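Long-range contacts in terminase large subunit (Thermus phage G20c, PDB 5M1P), which cleaves viral DNA as the nuclease of a packaging enzyme that probably also translocates the genome into empty capsids as an ATP-driven motor: residues Y49-V54 against V179-L184; G60-L65 against L184-Y189. All blocks are in the same frame, centred on the assembly; numbering follows the deposited sequence.

Contact 1: Y49-V54 against V179-L184; sequences YSVFSV and VMSLAL. With CA (calcium ion), chain C.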
ATOM      1  N   TYR A  49     -10.580  -4.676  -1.946  1.00 11.10           N
ATOM      2  CA  TYR A  49      -9.322  -5.215  -2.436  1.00 10.55           C
ATOM      3  C   TYR A  49      -8.295  -5.371  -1.314  1.00 10.06           C
ATOM      4  O   TYR A  49      -8.272  -4.608  -0.333  1.00 10.62           O
ATOM      5  CB  TYR A  49      -8.725  -4.320  -3.535  1.00 10.68           C
ATOM      6  CG  TYR A  49      -9.557  -4.264  -4.797  1.00 11.13           C
ATOM      7  CD1 TYR A  49     -10.570  -3.324  -4.943  1.00 11.73           C
ATOM      8  CD2 TYR A  49      -9.349  -5.160  -5.844  1.00 11.09           C
ATOM      9  CE1 TYR A  49     -11.354  -3.279  -6.081  1.00 12.25           C
ATOM     10  CE2 TYR A  49     -10.135  -5.121  -6.993  1.00 11.71           C
ATOM     11  CZ  TYR A  49     -11.134  -4.181  -7.100  1.00 12.19           C
ATOM     12  OH  TYR A  49     -11.917  -4.120  -8.234  1.00 13.48           O
ATOM     13  N   SER A  50      -7.445  -6.368  -1.490  1.00  9.34           N
ATOM     14  CA  SER A  50      -6.196  -6.480  -0.763  1.00  9.59           C
ATOM     15  C   SER A  50      -5.104  -5.992  -1.684  1.00  8.88           C
ATOM     16  O   SER A  50      -5.116  -6.331  -2.855  1.00  8.87           O
ATOM     17  CB  SER A  50      -5.920  -7.938  -0.388  1.00 10.13           C
ATOM     18  OG  SER A  50      -5.980  -8.805  -1.513  1.00 11.37           O
ATOM     19  N   VAL A  51      -4.187  -5.189  -1.145  1.00  8.43           N
ATOM     20  CA  VAL A  51      -3.059  -4.683  -1.913  1.00  8.37           C
ATOM     21  C   VAL A  51      -1.787  -4.792  -1.093  1.00  8.16           C
ATOM     22  O   VAL A  51      -1.690  -4.265   0.022  1.00  8.16           O
ATOM     23  CB  VAL A  51      -3.261  -3.225  -2.329  1.00  8.47           C
ATOM     24  CG1 VAL A  51      -2.119  -2.765  -3.228  1.00  8.57           C
ATOM     25  CG2 VAL A  51      -4.589  -3.064  -3.037  1.00  8.75           C
ATOM     26  N   PHE A  52      -0.793  -5.443  -1.690  1.00  7.94           N
ATOM     27  CA  PHE A  52       0.507  -5.648  -1.068  1.00  8.43           C
ATOM     28  C   PHE A  52       1.545  -4.975  -1.951  1.00  8.10           C
ATOM     29  O   PHE A  52       1.687  -5.347  -3.109  1.00  8.26           O
ATOM     30  CB  PHE A  52       0.831  -7.147  -0.927  1.00  9.04           C
ATOM     31  CG  PHE A  52      -0.253  -7.970  -0.273  1.00  9.79           C
ATOM     32  CD1 PHE A  52      -1.034  -7.453   0.752  1.00 10.41           C
ATOM     33  CD2 PHE A  52      -0.475  -9.282  -0.676  1.00 10.31           C
ATOM     34  CE1 PHE A  52      -2.026  -8.209   1.352  1.00 11.00           C
ATOM     35  CE2 PHE A  52      -1.461 -10.044  -0.068  1.00 11.36           C
ATOM     36  CZ  PHE A  52      -2.240  -9.508   0.935  1.00 11.35           C
ATOM     37  N   SER A  53       2.246  -3.985  -1.402  1.00  8.33           N
ATOM     38  CA  SER A  53       3.193  -3.174  -2.160  1.00  8.52           C
ATOM     39  C   SER A  53       4.605  -3.427  -1.649  1.00  8.17           C
ATOM     40  O   SER A  53       4.937  -3.030  -0.539  1.00  7.79           O
ATOM     41  CB  SER A  53       2.846  -1.697  -2.029  1.00  9.01           C
ATOM     42  OG  SER A  53       1.576  -1.428  -2.593  1.00 10.00           O
ATOM     43  N   VAL A  54       5.432  -4.049  -2.478  1.00  7.93           N
ATOM     44  CA  VAL A  54       6.811  -4.357  -2.136  1.00  8.28           C
ATOM     45  C   VAL A  54       7.692  -3.166  -2.502  1.00  8.22           C
ATOM     46  O   VAL A  54       7.820  -2.831  -3.685  1.00  8.19           O
ATOM     47  CB  VAL A  54       7.304  -5.616  -2.878  1.00  8.52           C
ATOM     48  CG1 VAL A  54       8.701  -5.978  -2.406  1.00  8.59           C
ATOM     49  CG2 VAL A  54       6.370  -6.802  -2.668  1.00  8.54           C
ATOM     50  N   VAL A 179      -3.795   3.222  -2.481  1.00  7.56           N
ATOM     51  CA  VAL A 179      -3.249   4.412  -1.821  1.00  7.88           C
ATOM     52  C   VAL A 179      -2.698   4.054  -0.445  1.00  8.06           C
ATOM     53  O   VAL A 179      -1.570   4.406  -0.098  1.00  7.71           O
ATOM     54  CB  VAL A 179      -4.316   5.531  -1.696  1.00  8.00           C
ATOM     55  CG1 VAL A 179      -3.750   6.732  -0.951  1.00  8.01           C
ATOM     56  CG2 VAL A 179      -4.809   5.956  -3.081  1.00  8.18           C
ATOM     57  N   MET A 180      -3.506   3.337   0.326  1.00  8.37           N
ATOM     58  CA  MET A 180      -3.128   2.984   1.675  1.00  8.89           C
ATOM     59  C   MET A 180      -1.965   1.995   1.721  1.00  8.44           C
ATOM     60  O   MET A 180      -1.067   2.159   2.540  1.00  8.12           O
ATOM     61  CB  MET A 180      -4.340   2.464   2.458  1.00  9.95           C
ATOM     62  CG  MET A 180      -5.395   3.534   2.741  1.00 11.13           C
ATOM     63  SD  MET A 180      -4.761   5.095   3.379  1.00 13.53           S
ATOM     64  CE  MET A 180      -3.825   4.576   4.811  1.00 13.36           C
ATOM     65  N   SER A 181      -1.971   0.999   0.839  1.00  8.27           N
ATOM     66  CA  SER A 181      -0.857   0.055   0.753  1.00  8.15           C
ATOM     67  C   SER A 181       0.456   0.774   0.439  1.00  7.91           C
ATOM     68  O   SER A 181       1.474   0.521   1.076  1.00  7.68           O
ATOM     69  CB  SER A 181      -1.169  -1.011  -0.292  1.00  8.32           C
ATOM     70  OG  SER A 181      -0.060  -1.871  -0.487  1.00  8.83           O
ATOM     71  N   LEU A 182       0.414   1.680  -0.523  1.00  7.86           N
ATOM     72  CA  LEU A 182       1.595   2.483  -0.849  1.00  7.81           C
ATOM     73  C   LEU A 182       2.049   3.342   0.330  1.00  7.93           C
ATOM     74  O   LEU A 182       3.236   3.433   0.609  1.00  8.12           O
ATOM     75  CB  LEU A 182       1.341   3.367  -2.074  1.00  7.97           C
ATOM     76  CG  LEU A 182       1.179   2.642  -3.403  1.00  8.14           C
ATOM     77  CD1 LEU A 182       0.679   3.636  -4.435  1.00  8.20           C
ATOM     78  CD2 LEU A 182       2.458   1.962  -3.873  1.00  8.29           C
ATOM     79  N   ALA A 183       1.100   3.954   1.030  1.00  7.77           N
ATOM     80  CA  ALA A 183       1.437   4.788   2.181  1.00  8.00           C
ATOM     81  C   ALA A 183       2.060   3.959   3.315  1.00  8.05           C
ATOM     82  O   ALA A 183       3.017   4.394   3.956  1.00  8.44           O
ATOM     83  CB  ALA A 183       0.205   5.524   2.679  1.00  8.12           C
ATOM     84  N   LEU A 184       1.527   2.761   3.542  1.00  8.13           N
ATOM     85  CA  LEU A 184       2.096   1.834   4.529  1.00  8.18           C
ATOM     86  C   LEU A 184       3.534   1.471   4.179  1.00  8.19           C
ATOM     87  O   LEU A 184       4.393   1.492   5.053  1.00  8.65           O
ATOM     88  CB  LEU A 184       1.240   0.585   4.649  1.00  8.29           C
ATOM     89  CG  LEU A 184      -0.109   0.818   5.351  1.00  8.19           C
ATOM     90  CD1 LEU A 184      -1.065  -0.307   5.024  1.00  8.48           C
ATOM     91  CD2 LEU A 184       0.051   0.965   6.862  1.00  8.46           C
TER
HETATM   92 CA    CA C 501      -8.632  -3.312   1.524  0.85 12.10          CA
HETATM   93  O   HOH W   1      -9.494  -1.744   3.014  1.00 18.07           O
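Ser181 OG is gripped from two strands of the RNase H-like sheet at once: it accepts a 2.7 Å hydrogen bond from Ser53 OG and gives its own proton to Gly40 O on the neighbouring strand 37-42. The nuclease core of the terminase thus illustrates how a buried polar atom can tie a helix to a sheet. Val51 O also lies 2.9 Å from Ser181 OG, so the hydroxyl sits amid a cluster of oxygens in which its proton is already committed to Gly40. With OG anti to the backbone N (chi1 175°), the Ser181 side chain reaches outward from the helix to the strand. The axes of the two short segments come within 7.5 Å, at an angle of 32°, consistent with the small serine at the crossing. Val51 packs beside the hydroxyl, its CG1 branch 3.5 Å from Ser181 CB. Leu182 starts out away from the strand, yet its CD2 branch swings back to Ser53. Strand 49-56 and helix 177-186 also each carry part of the metal site, Tyr49 and Asp177, which Asp42 of strand 37-42, Phe43, Asp48 and a water complete. Asp42 and Asp177 probably bind the catalytic magnesium of the nuclease; here they hold calcium, which Tyr49 binds through its backbone O at 2.3 Å.

Contact 2: G60-L65 against L184-Y189; sequences GAIACL and LAYSQY
Tyr186 of helix 177-186 meets Gly60 and Ile62 of segment 60-65, most of which lies on strand 61-69 of the RNase H-like fold. This residue carries the polar link and is a clear example of a phenol hydroxyl used in both directions. Its OH donates a 2.6 Å hydrogen bond to Gly60 O and also bonds to Ala142 N, so that helix 177-186, segment 60-65 and strand 142-144 meet on one atom. The carbonyl is reached from a bent direction, with a C=O...OH angle of 141° and the donor tilted 35° from the carbonyl plane. Gly60 O itself lies at the edge of the Tyr186 ring, while Ile62 CD1 packs against Tyr186 CE2 at 4.0 Å. A type I turn runs from Tyr186 to Tyr189. Ser187 OG bonds back to Leu184 O, and Gln188 NE2 in turn bonds to Ser187 OG, which lies in the plane of the Gln188 amide. Tyr189 follows, where a chi1 of -176° swings CG to the side opposite its amide nitrogen and brings the ring alongside Gly60. The glycine, with no side chain in the way, forms a CH-pi contact: its CA stands over one face of the Tyr189 ring, 3.7 Å from the centroid and shifted toward the rim.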
ATOM      1  N   GLY A  60      13.835   3.301  -2.990  1.00 11.12           N
ATOM      2  CA  GLY A  60      12.558   4.007  -2.897  1.00 11.49           C
ATOM      3  C   GLY A  60      11.583   3.646  -4.003  1.00 11.19           C
ATOM      4  O   GLY A  60      10.592   4.354  -4.189  1.00 12.28           O
ATOM      5  N   ALA A  61      11.835   2.551  -4.728  1.00 10.56           N
ATOM      6  CA  ALA A  61      10.970   2.111  -5.816  1.00 10.56           C
ATOM      7  C   ALA A  61      10.161   0.881  -5.447  1.00  9.94           C
ATOM      8  O   ALA A  61      10.662  -0.042  -4.812  1.00  9.77           O
ATOM      9  CB  ALA A  61      11.790   1.839  -7.065  1.00 10.76           C
ATOM     10  N   ILE A  62       8.899   0.876  -5.857  1.00  9.74           N
ATOM     11  CA  ILE A  62       8.071  -0.306  -5.756  1.00  9.82           C
ATOM     12  C   ILE A  62       8.607  -1.349  -6.737  1.00  9.69           C
ATOM     13  O   ILE A  62       8.772  -1.077  -7.937  1.00 11.14           O
ATOM     14  CB  ILE A  62       6.589   0.012  -6.056  1.00  9.95           C
ATOM     15  CG1 ILE A  62       6.014   0.972  -5.006  1.00 10.17           C
ATOM     16  CG2 ILE A  62       5.763  -1.260  -6.181  1.00 10.32           C
ATOM     17  CD1 ILE A  62       6.019   0.440  -3.589  1.00 10.00           C
ATOM     18  N   ALA A  63       8.924  -2.526  -6.208  1.00  9.28           N
ATOM     19  CA  ALA A  63       9.434  -3.648  -7.000  1.00  9.22           C
ATOM     20  C   ALA A  63       8.315  -4.550  -7.491  1.00  8.98           C
ATOM     21  O   ALA A  63       8.440  -5.193  -8.534  1.00  9.08           O
ATOM     22  CB  ALA A  63      10.419  -4.459  -6.175  1.00  9.46           C
ATOM     23  N   CYS A  64       7.215  -4.630  -6.731  1.00  8.77           N
ATOM     24  CA  CYS A  64       6.119  -5.533  -7.045  1.00  9.46           C
ATOM     25  C   CYS A  64       4.884  -5.037  -6.315  1.00  9.21           C
ATOM     26  O   CYS A  64       4.997  -4.558  -5.180  1.00  8.63           O
ATOM     27  CB  CYS A  64       6.483  -6.939  -6.567  1.00  9.97           C
ATOM     28  SG  CYS A  64       5.276  -8.192  -7.018  1.00 11.73           S
ATOM     29  N   LEU A  65       3.731  -5.120  -6.962  1.00  9.36           N
ATOM     30  CA  LEU A  65       2.470  -4.788  -6.311  1.00  9.55           C
ATOM     31  C   LEU A  65       1.474  -5.881  -6.626  1.00  9.58           C
ATOM     32  O   LEU A  65       1.262  -6.187  -7.789  1.00  9.90           O
ATOM     33  CB  LEU A  65       1.977  -3.431  -6.808  1.00  9.91           C
ATOM     34  CG  LEU A  65       0.710  -2.929  -6.091  1.00 10.42           C
ATOM     35  CD1 LEU A  65       0.791  -1.422  -5.907  1.00 10.82           C
ATOM     36  CD2 LEU A  65      -0.569  -3.320  -6.808  1.00 10.58           C
ATOM     37  N   LEU A 184       1.527   2.761   3.542  1.00  8.13           N
ATOM     38  CA  LEU A 184       2.096   1.834   4.529  1.00  8.18           C
ATOM     39  C   LEU A 184       3.534   1.471   4.179  1.00  8.19           C
ATOM     40  O   LEU A 184       4.393   1.492   5.053  1.00  8.65           O
ATOM     41  CB  LEU A 184       1.240   0.585   4.649  1.00  8.29           C
ATOM     42  CG  LEU A 184      -0.109   0.818   5.351  1.00  8.19           C
ATOM     43  CD1 LEU A 184      -1.065  -0.307   5.024  1.00  8.48           C
ATOM     44  CD2 LEU A 184       0.051   0.965   6.862  1.00  8.46           C
ATOM     45  N   ALA A 185       3.801   1.180   2.908  1.00  8.01           N
ATOM     46  CA  ALA A 185       5.169   0.874   2.469  1.00  8.19           C
ATOM     47  C   ALA A 185       6.099   2.051   2.687  1.00  8.25           C
ATOM     48  O   ALA A 185       7.152   1.926   3.327  1.00  8.60           O
ATOM     49  CB  ALA A 185       5.175   0.454   1.013  1.00  8.33           C
ATOM     50  N   TYR A 186       5.707   3.198   2.146  1.00  8.14           N
ATOM     51  CA  TYR A 186       6.542   4.396   2.207  1.00  8.39           C
ATOM     52  C   TYR A 186       6.703   5.009   3.591  1.00  8.56           C
ATOM     53  O   TYR A 186       7.598   5.827   3.796  1.00  8.85           O
ATOM     54  CB  TYR A 186       6.067   5.447   1.190  1.00  8.31           C
ATOM     55  CG  TYR A 186       6.589   5.171  -0.209  1.00  8.50           C
ATOM     56  CD1 TYR A 186       7.891   5.513  -0.563  1.00  8.54           C
ATOM     57  CD2 TYR A 186       5.812   4.503  -1.154  1.00  8.61           C
ATOM     58  CE1 TYR A 186       8.388   5.231  -1.828  1.00  8.78           C
ATOM     59  CE2 TYR A 186       6.287   4.230  -2.426  1.00  8.83           C
ATOM     60  CZ  TYR A 186       7.580   4.585  -2.763  1.00  8.89           C
ATOM     61  OH  TYR A 186       8.032   4.295  -4.036  1.00  9.63           O
ATOM     62  N   SER A 187       5.877   4.598   4.558  1.00  8.95           N
ATOM     63  CA  SER A 187       6.087   4.982   5.957  1.00  9.58           C
ATOM     64  C   SER A 187       7.459   4.570   6.485  1.00  9.91           C
ATOM     65  O   SER A 187       7.933   5.126   7.473  1.00 10.27           O
ATOM     66  CB  SER A 187       5.016   4.375   6.868  1.00  9.83           C
ATOM     67  OG  SER A 187       5.229   2.985   7.050  1.00  9.95           O
ATOM     68  N   GLN A 188       8.079   3.587   5.840  1.00 10.36           N
ATOM     69  CA  GLN A 188       9.382   3.067   6.236  1.00 10.73           C
ATOM     70  C   GLN A 188      10.554   3.686   5.495  1.00 11.29           C
ATOM     71  O   GLN A 188      11.700   3.403   5.837  1.00 11.22           O
ATOM     72  CB  GLN A 188       9.416   1.572   5.965  1.00 10.65           C
ATOM     73  CG  GLN A 188       8.242   0.807   6.529  1.00 10.66           C
ATOM     74  CD  GLN A 188       8.173   0.868   8.039  1.00 11.05           C
ATOM     75  OE1 GLN A 188       9.045   0.326   8.718  1.00 11.13           O
ATOM     76  NE2 GLN A 188       7.160   1.528   8.574  1.00 11.06           N
ATOM     77  N   TYR A 189      10.287   4.498   4.480  1.00 11.94           N
ATOM     78  CA  TYR A 189      11.345   4.970   3.593  1.00 12.52           C
ATOM     79  C   TYR A 189      11.978   6.237   4.142  1.00 13.23           C
ATOM     80  O   TYR A 189      11.286   7.175   4.496  1.00 14.34           O
ATOM     81  CB  TYR A 189      10.790   5.187   2.191  1.00 12.82           C
ATOM     82  CG  TYR A 189      11.852   5.582   1.192  1.00 13.42           C
ATOM     83  CD1 TYR A 189      12.919   4.735   0.904  1.00 13.82           C
ATOM     84  CD2 TYR A 189      11.798   6.805   0.534  1.00 14.44           C
ATOM     85  CE1 TYR A 189      13.899   5.099  -0.008  1.00 14.34           C
ATOM     86  CE2 TYR A 189      12.777   7.174  -0.382  1.00 14.90           C
ATOM     87  CZ  TYR A 189      13.823   6.316  -0.652  1.00 15.12           C
ATOM     88  OH  TYR A 189      14.795   6.674  -1.562  1.00 17.13           O
TER

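How the contacts relate
The two contacts lie about 9 Å apart, centre to centre, and use successive parts of helix 177-186, with Leu184 common to both. Their strands, 49-56 and 61-69, follow each other in the chain and run antiparallel as neighbours in the central mixed sheet; a classic beta bulge sets Ala63 and Cys64 opposite Val54. Along the sequence both strand segments come first and both helix segments more than a hundred residues later, so the contacts interleave. Contact 1 lies near the centre of the chain beside the metal site, contact 2 further out, away from it. Together they lay the last helix along two adjacent strands, with its Asp177 end at the calcium.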